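Local coordinates for immune protein (Enterobacter cloacae, PDB 6D7Y), which probably protects cells from the toxic C-terminal tip of a CdiA contact-dependent growth inhibition protein by binding that toxin as its cognate immunity protein, at residues R16-K27 / Y118-F126. Numbering follows the deposited sequence. Where two conformers were deposited one is given.
Sequences RLFFLLKEIESK and YMNGISADF
Two helices laid on one face of the antiparallel sheet meet here, with F126, on the last turn of helix 105-126, reaching across to helix 17-25. Their short axes run nearly antiparallel, at 153°, and come no closer than 11.1 Å, so long side chains span the gap. F126 contributes the largest share of the contact. L20 CD1 sits over one face of its ring, offset toward the rim and 4.0 Å from F126 CG, while F126 CE1 presses on the backbone of F19, 3.6 Å from F19 C. E23 CB adds an aliphatic contact at F126 CZ (3.8 Å), and L20 CD1 also meets I122 CD1. Polar contacts flank this apolar centre. At one end R16 folds back through bends at chi2 and chi3, which carry its guanidinium to the C-terminal turn of the other helix. There NH1 of R16 donates to D125 O at 2.7 Å from above the carbonyl plane, and NE adds a weak bond to the same oxygen, while F126 CD1 lies over a face of the guanidinium. At the other end the Y118 hydroxyl donates to E23 OE2 (2.7 Å), which accepts through its anti lone pair, away from the other oxygen; the carboxylate lies nearly coplanar with the ring, at 24°. The E23 chain, bent at chi2 (58°), turns OE2 to the ring edge. K27, in the conformer given, comes from the opposite direction and brings CD and CE against the hydroxyl end of Y118, with CE 3.5 Å from Y118 CE1, while its NZ bonds to V74 O on strand 63-75. Beneath the pair, L20 and I24 rest on V96 and I122 on F9. This is side-by-side helix packing within the helical layer of an alpha+beta fold, with an aromatic side chain bridging neighbouring helices that both cover the antiparallel sheet.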
# COMPACT_ATOMS: atom_id res chain seq x y z
N ARG B 16 0.72 -14.96 -0.84
CA ARG B 16 -0.16 -14.19 -1.74
C ARG B 16 0.41 -12.82 -2.10
O ARG B 16 -0.17 -12.10 -2.90
CB ARG B 16 -1.52 -13.94 -1.06
CG ARG B 16 -2.21 -15.17 -0.47
CD ARG B 16 -2.82 -16.12 -1.48
NE ARG B 16 -3.98 -15.55 -2.18
CZ ARG B 16 -4.02 -15.12 -3.44
NH1 ARG B 16 -5.15 -14.63 -3.93
NH2 ARG B 16 -2.96 -15.20 -4.25
N LEU B 17 1.54 -12.46 -1.48
CA LEU B 17 2.19 -11.15 -1.70
C LEU B 17 2.36 -10.75 -3.17
O LEU B 17 1.93 -9.68 -3.57
CB LEU B 17 3.54 -11.13 -0.99
CG LEU B 17 4.39 -9.86 -1.10
CD1 LEU B 17 3.59 -8.62 -0.71
CD2 LEU B 17 5.63 -10.01 -0.24
N PHE B 18 3.03 -11.58 -3.97
CA PHE B 18 3.20 -11.28 -5.40
C PHE B 18 1.87 -10.94 -6.08
O PHE B 18 1.77 -9.96 -6.82
CB PHE B 18 3.85 -12.44 -6.15
CG PHE B 18 3.82 -12.28 -7.65
CD1 PHE B 18 4.76 -11.49 -8.30
CD2 PHE B 18 2.84 -12.90 -8.41
CE1 PHE B 18 4.73 -11.33 -9.68
CE2 PHE B 18 2.79 -12.74 -9.79
CZ PHE B 18 3.75 -11.96 -10.43
N PHE B 19 0.84 -11.74 -5.83
CA PHE B 19 -0.46 -11.54 -6.47
C PHE B 19 -1.17 -10.28 -5.96
O PHE B 19 -1.89 -9.62 -6.71
CB PHE B 19 -1.27 -12.83 -6.36
CG PHE B 19 -0.55 -14.02 -6.96
CD1 PHE B 19 -0.52 -14.20 -8.34
CD2 PHE B 19 0.17 -14.91 -6.15
CE1 PHE B 19 0.18 -15.25 -8.91
CE2 PHE B 19 0.87 -15.97 -6.72
CZ PHE B 19 0.87 -16.14 -8.10
N LEU B 20 -0.94 -9.94 -4.69
CA LEU B 20 -1.48 -8.70 -4.15
C LEU B 20 -0.79 -7.55 -4.89
O LEU B 20 -1.45 -6.64 -5.37
CB LEU B 20 -1.21 -8.58 -2.65
CG LEU B 20 -1.63 -7.27 -1.97
CD1 LEU B 20 -3.12 -7.01 -2.12
CD2 LEU B 20 -1.24 -7.29 -0.50
N LEU B 21 0.53 -7.63 -5.02
CA LEU B 21 1.28 -6.57 -5.69
C LEU B 21 0.84 -6.41 -7.15
O LEU B 21 0.70 -5.28 -7.61
CB LEU B 21 2.79 -6.76 -5.54
CG LEU B 21 3.32 -6.60 -4.10
CD1 LEU B 21 4.76 -7.08 -4.00
CD2 LEU B 21 3.19 -5.17 -3.57
N LYS B 22 0.60 -7.52 -7.86
CA LYS B 22 0.12 -7.47 -9.25
C LYS B 22 -1.26 -6.84 -9.31
O LYS B 22 -1.57 -6.09 -10.22
CB LYS B 22 0.10 -8.86 -9.91
CG LYS B 22 1.46 -9.52 -10.11
CD LYS B 22 2.39 -8.73 -11.02
CE LYS B 22 1.86 -8.59 -12.45
NZ LYS B 22 2.80 -7.75 -13.26
N GLU B 23 -2.09 -7.17 -8.33
CA GLU B 23 -3.44 -6.62 -8.19
C GLU B 23 -3.38 -5.09 -8.05
O GLU B 23 -4.08 -4.36 -8.77
CB GLU B 23 -4.13 -7.29 -6.98
CG GLU B 23 -5.36 -6.58 -6.41
CD GLU B 23 -6.47 -6.37 -7.42
OE1 GLU B 23 -6.54 -7.14 -8.41
OE2 GLU B 23 -7.29 -5.46 -7.21
N ILE B 24 -2.53 -4.61 -7.14
CA ILE B 24 -2.33 -3.18 -6.95
C ILE B 24 -1.69 -2.56 -8.20
O ILE B 24 -2.14 -1.52 -8.66
CB ILE B 24 -1.44 -2.89 -5.72
CG1 ILE B 24 -2.08 -3.45 -4.44
CG2 ILE B 24 -1.22 -1.39 -5.55
CD1 ILE B 24 -1.19 -3.32 -3.22
N GLU B 25 -0.66 -3.21 -8.75
CA GLU B 25 0.03 -2.68 -9.96
C GLU B 25 -0.91 -2.48 -11.16
O GLU B 25 -0.73 -1.56 -11.96
CB GLU B 25 1.19 -3.59 -10.40
CG GLU B 25 1.97 -3.05 -11.63
CD GLU B 25 3.02 -4.00 -12.18
OE1 GLU B 25 3.76 -3.59 -13.10
OE2 GLU B 25 3.10 -5.16 -11.72
N SER B 26 -1.90 -3.37 -11.29
CA SER B 26 -2.84 -3.29 -12.42
C SER B 26 -3.79 -2.09 -12.41
O SER B 26 -4.40 -1.76 -13.43
CB SER B 26 -3.66 -4.58 -12.52
OG SER B 26 -4.41 -4.77 -11.34
N LYS B 27 -3.93 -1.45 -11.25
CA LYS B 27 -4.82 -0.29 -11.14
C LYS B 27 -4.06 1.03 -11.43
O LYS B 27 -4.66 2.11 -11.41
CB LYS B 27 -5.51 -0.28 -9.76
CG LYS B 27 -6.20 -1.62 -9.48
CD LYS B 27 -6.96 -1.67 -8.15
CE LYS B 27 -8.35 -1.03 -8.24
NZ LYS B 27 -8.33 0.39 -8.63
N TYR B 118 -12.61 -0.79 -1.53
CA TYR B 118 -11.67 -1.57 -2.34
C TYR B 118 -10.94 -2.65 -1.54
O TYR B 118 -10.92 -3.82 -1.95
CB TYR B 118 -10.64 -0.65 -3.02
CG TYR B 118 -9.52 -1.43 -3.66
CD1 TYR B 118 -9.77 -2.24 -4.76
CD2 TYR B 118 -8.23 -1.38 -3.16
CE1 TYR B 118 -8.76 -2.98 -5.35
CE2 TYR B 118 -7.21 -2.11 -3.74
CZ TYR B 118 -7.49 -2.92 -4.84
OH TYR B 118 -6.49 -3.66 -5.43
N MSE B 119 -10.38 -2.27 -0.40
CA MSE B 119 -9.61 -3.19 0.45
C MSE B 119 -10.49 -4.25 1.05
O MSE B 119 -10.12 -5.42 1.07
CB MSE B 119 -8.88 -2.39 1.55
CG MSE B 119 -7.81 -1.51 0.94
SE MSE B 119 -7.18 -0.16 2.22
CE MSE B 119 -5.43 -1.00 2.53
N ASN B 120 -11.65 -3.85 1.54
CA ASN B 120 -12.59 -4.81 2.13
C ASN B 120 -12.98 -5.85 1.07
O ASN B 120 -13.10 -7.03 1.36
CB ASN B 120 -13.85 -4.12 2.63
CG ASN B 120 -14.78 -5.08 3.33
OD1 ASN B 120 -14.41 -5.71 4.32
ND2 ASN B 120 -16.01 -5.16 2.86
N GLY B 121 -13.17 -5.36 -0.16
CA GLY B 121 -13.54 -6.21 -1.27
C GLY B 121 -12.53 -7.28 -1.64
O GLY B 121 -12.91 -8.31 -2.15
N ILE B 122 -11.25 -7.03 -1.38
CA ILE B 122 -10.19 -8.00 -1.68
C ILE B 122 -9.57 -8.68 -0.44
O ILE B 122 -8.62 -9.46 -0.57
CB ILE B 122 -9.06 -7.38 -2.56
CG1 ILE B 122 -8.22 -6.34 -1.80
CG2 ILE B 122 -9.66 -6.77 -3.82
CD1 ILE B 122 -7.04 -5.82 -2.58
N SER B 123 -10.12 -8.39 0.74
CA SER B 123 -9.60 -8.97 1.98
C SER B 123 -9.71 -10.50 2.00
O SER B 123 -8.79 -11.19 2.43
CB SER B 123 -10.30 -8.36 3.19
OG SER B 123 -11.70 -8.49 3.10
N ALA B 124 -10.83 -11.01 1.49
CA ALA B 124 -11.07 -12.46 1.44
C ALA B 124 -10.20 -13.22 0.43
O ALA B 124 -10.08 -14.43 0.53
CB ALA B 124 -12.54 -12.72 1.14
N ASP B 125 -9.59 -12.51 -0.52
CA ASP B 125 -8.78 -13.17 -1.54
C ASP B 125 -7.29 -13.16 -1.25
O ASP B 125 -6.58 -14.08 -1.66
CB ASP B 125 -9.03 -12.53 -2.91
CG ASP B 125 -10.49 -12.32 -3.19
OD1 ASP B 125 -11.11 -11.49 -2.48
OD2 ASP B 125 -11.02 -12.96 -4.13
N PHE B 126 -6.81 -12.14 -0.54
CA PHE B 126 -5.38 -12.04 -0.27
C PHE B 126 -4.96 -12.30 1.17
O PHE B 126 -3.76 -12.40 1.46
CB PHE B 126 -4.83 -10.73 -0.80
CG PHE B 126 -5.02 -10.58 -2.28
CD1 PHE B 126 -4.16 -11.19 -3.18
CD2 PHE B 126 -6.09 -9.84 -2.78
CE1 PHE B 126 -4.34 -11.06 -4.54
CE2 PHE B 126 -6.28 -9.72 -4.15
CZ PHE B 126 -5.40 -10.32 -5.03